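Local coordinates for regulating synaptic membrane exocytosis protein 2 (Rattus norvegicus, PDB 2CJS), which probably acts as a presynaptic scaffold that binds Rab3 and regulates synaptic vesicle exocytosis, here represented by its zinc-finger domain, at residues C12-T18 with T33-C39. Residues are numbered along the deposited sequence; the frame is centred on the assembly and turned at random. Where two conformers were deposited one is given.
Sequences CGICHKT and TKFCARC. With ZN (zinc ion), chain L; EDO (1,2-ethanediol), chain O.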
loop_
_atom_site.group_PDB
_atom_site.type_symbol
_atom_site.label_atom_id
_atom_site.label_comp_id
_atom_site.label_asym_id
_atom_site.label_seq_id
_atom_site.Cartn_x
_atom_site.Cartn_y
_atom_site.Cartn_z
ATOM N N CYS C 12 15.445 -5.507 4.054
ATOM C CA CYS C 12 15.009 -5.820 5.412
ATOM C C CYS C 12 16.216 -6.323 6.239
ATOM O O CYS C 12 16.936 -7.202 5.798
ATOM C CB CYS C 12 13.923 -6.893 5.320
ATOM S SG CYS C 12 13.421 -7.473 6.976
ATOM N N GLY C 13 16.385 -5.775 7.442
ATOM C CA GLY C 13 17.526 -6.144 8.310
ATOM C C GLY C 13 17.342 -7.464 9.043
ATOM O O GLY C 13 18.236 -7.913 9.758
ATOM N N ILE C 14 16.187 -8.097 8.856
ATOM C CA ILE C 14 15.892 -9.413 9.416
ATOM C C ILE C 14 16.056 -10.537 8.425
ATOM O O ILE C 14 16.835 -11.467 8.667
ATOM C CB ILE C 14 14.448 -9.468 10.041
ATOM C CG1 ILE C 14 14.152 -8.268 10.974
ATOM C CG2 ILE C 14 14.188 -10.827 10.777
ATOM C CD1 ILE C 14 15.084 -8.192 12.285
ATOM N N CYS C 15 15.301 -10.494 7.307
ATOM C CA CYS C 15 15.352 -11.583 6.327
ATOM C C CYS C 15 16.424 -11.314 5.288
ATOM O O CYS C 15 16.915 -12.251 4.613
ATOM C CB CYS C 15 13.977 -11.759 5.636
ATOM S SG CYS C 15 13.349 -10.401 4.619
ATOM N N HIS C 16 16.833 -10.057 5.173
ATOM C CA HIS C 16 17.881 -9.663 4.158
ATOM C C HIS C 16 17.427 -9.990 2.715
ATOM O O HIS C 16 18.261 -10.243 1.843
ATOM C CB HIS C 16 19.266 -10.321 4.461
ATOM C CG HIS C 16 19.771 -10.007 5.833
ATOM N ND1 HIS C 16 20.108 -8.723 6.221
ATOM C CD2 HIS C 16 19.930 -10.795 6.924
ATOM C CE1 HIS C 16 20.453 -8.740 7.498
ATOM N NE2 HIS C 16 20.354 -9.982 7.947
ATOM N N LYS C 17 16.122 -9.960 2.458
ATOM C CA LYS C 17 15.640 -10.396 1.171
ATOM C C LYS C 17 14.709 -9.310 0.586
ATOM O O LYS C 17 14.932 -8.854 -0.542
ATOM C CB LYS C 17 14.970 -11.782 1.264
ATOM C CG LYS C 17 14.381 -12.216 -0.034
ATOM C CD LYS C 17 14.446 -13.731 -0.244
ATOM C CE LYS C 17 14.574 -14.048 -1.740
ATOM N NZ LYS C 17 13.845 -15.247 -2.177
ATOM N N THR C 18 13.714 -8.884 1.367
ATOM C CA THR C 18 12.723 -7.923 0.884
ATOM C C THR C 18 13.434 -6.589 0.666
ATOM O O THR C 18 14.148 -6.131 1.564
ATOM C CB THR C 18 11.652 -7.702 1.933
ATOM O OG1 THR C 18 11.016 -8.970 2.178
ATOM C CG2 THR C 18 10.613 -6.593 1.468
ATOM N N THR C 33 16.123 -1.834 14.147
ATOM C CA THR C 33 16.336 -2.481 12.840
ATOM C C THR C 33 15.140 -2.262 11.937
ATOM O O THR C 33 14.034 -2.390 12.386
ATOM C CB THR C 33 16.629 -3.984 13.007
ATOM O OG1 THR C 33 17.795 -4.119 13.826
ATOM C CG2 THR C 33 16.877 -4.647 11.660
ATOM N N LYS C 34 15.376 -1.925 10.662
ATOM C CA LYS C 34 14.257 -1.722 9.712
ATOM C C LYS C 34 13.817 -3.079 9.154
ATOM O O LYS C 34 14.653 -3.861 8.715
ATOM C CB LYS C 34 14.651 -0.758 8.576
ATOM C CG LYS C 34 13.429 -0.306 7.763
ATOM C CD LYS C 34 13.839 0.676 6.634
ATOM C CE LYS C 34 14.294 1.954 7.262
ATOM N NZ LYS C 34 14.853 2.791 6.138
ATOM N N PHE C 35 12.512 -3.368 9.241
ATOM C CA PHE C 35 12.052 -4.657 8.864
ATOM C C PHE C 35 10.854 -4.589 7.934
ATOM O O PHE C 35 10.089 -3.603 7.927
ATOM C CB PHE C 35 11.728 -5.524 10.123
ATOM C CG PHE C 35 10.591 -5.010 10.968
ATOM C CD1 PHE C 35 9.239 -5.337 10.636
ATOM C CD2 PHE C 35 10.852 -4.229 12.103
ATOM C CE1 PHE C 35 8.133 -4.928 11.435
ATOM C CE2 PHE C 35 9.761 -3.759 12.897
ATOM C CZ PHE C 35 8.408 -4.110 12.597
ATOM N N CYS C 36 10.681 -5.680 7.185
ATOM C CA CYS C 36 9.540 -5.835 6.232
ATOM C C CYS C 36 8.358 -6.543 6.899
ATOM O O CYS C 36 8.454 -7.012 8.066
ATOM C CB CYS C 36 10.014 -6.589 4.949
ATOM S SG CYS C 36 10.022 -8.400 5.186
ATOM N N ALA C 37 7.219 -6.593 6.195
ATOM C CA ALA C 37 5.941 -7.128 6.762
ATOM C C ALA C 37 6.019 -8.571 7.213
ATOM O O ALA C 37 5.172 -9.023 7.988
ATOM C CB ALA C 37 4.723 -6.922 5.778
ATOM N N ARG C 38 6.997 -9.324 6.713
ATOM C CA ARG C 38 7.111 -10.735 7.150
ATOM C C ARG C 38 7.873 -10.862 8.447
ATOM O O ARG C 38 7.919 -11.956 9.038
ATOM C CB ARG C 38 7.882 -11.575 6.123
ATOM C CG ARG C 38 7.081 -11.910 4.913
ATOM C CD ARG C 38 7.989 -12.630 3.891
ATOM N NE ARG C 38 7.204 -13.168 2.767
ATOM C CZ ARG C 38 7.728 -13.894 1.777
ATOM N NH1 ARG C 38 9.041 -14.137 1.765
ATOM N NH2 ARG C 38 6.957 -14.368 0.797
ATOM N N CYS C 39 8.494 -9.771 8.906
ATOM C CA CYS C 39 9.590 -9.918 9.859
ATOM C C CYS C 39 9.362 -9.157 11.155
ATOM O O CYS C 39 10.326 -8.972 11.949
ATOM C CB CYS C 39 10.879 -9.438 9.183
ATOM S SG CYS C 39 11.461 -10.622 7.919
HETATM ZN ZN ZN L . 12.034 -9.210 6.165
HETATM C C1 EDO O . 14.451 3.643 2.316
HETATM O O1 EDO O . 13.892 4.992 2.271
HETATM C C2 EDO O . 13.606 2.554 3.009
HETATM O O2 EDO O . 12.709 3.076 3.988
#
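Cys12 and Cys15 meet Cys36 and Cys39 at a zinc ion, two CxxC pairs making one Cys4 site. Cysteine suits all four places because its short side chain ends in a thiolate that can bind zinc and still accept hydrogen bonds from N-H groups. With chi1 at 175°, Cys12 turns SG away from its own N and in toward the zinc, 2.4 Å off. This SG also accepts a hydrogen bond from Cys36 N at 3.3 Å across the contact, and others from the N-H groups of Ile14 and Cys15 in its own loop. The SG of Cys36 likewise accepts one from Arg38 N in the type I turn from Cys36 to Cys39. Outside the coordination sphere, Gly13 N donates to Lys34 O at 2.9 Å, nearly straight at 168°. Glycine fits here, since a CB would run into Thr33 CG2.

Ile14 covers one flank of the site. Its CB rests 3.7 Å from Cys39 CB; CG2 leans on the CB and SG of that cysteine; CG1 runs alongside Phe35 CB at 3.8 Å; and CD1 reaches Thr33 CG2. The branched chain thus spans three residues, while Cys54, a ligand of the second zinc, touches it from strand 49-54. Cut back to an alanine, this position would lose CG1, CG2 and CD1, and is likely to leave a gap beside Cys39 and Phe35. Four thiolates on one divalent ion carry a formal excess of negative charge, which the N-H groups pointing at sulfur probably temper. Cysteine sulfurs filling all four positions are consistent with a structural rather than catalytic zinc, tying loop 12-18 to the strand and turn of 33-39.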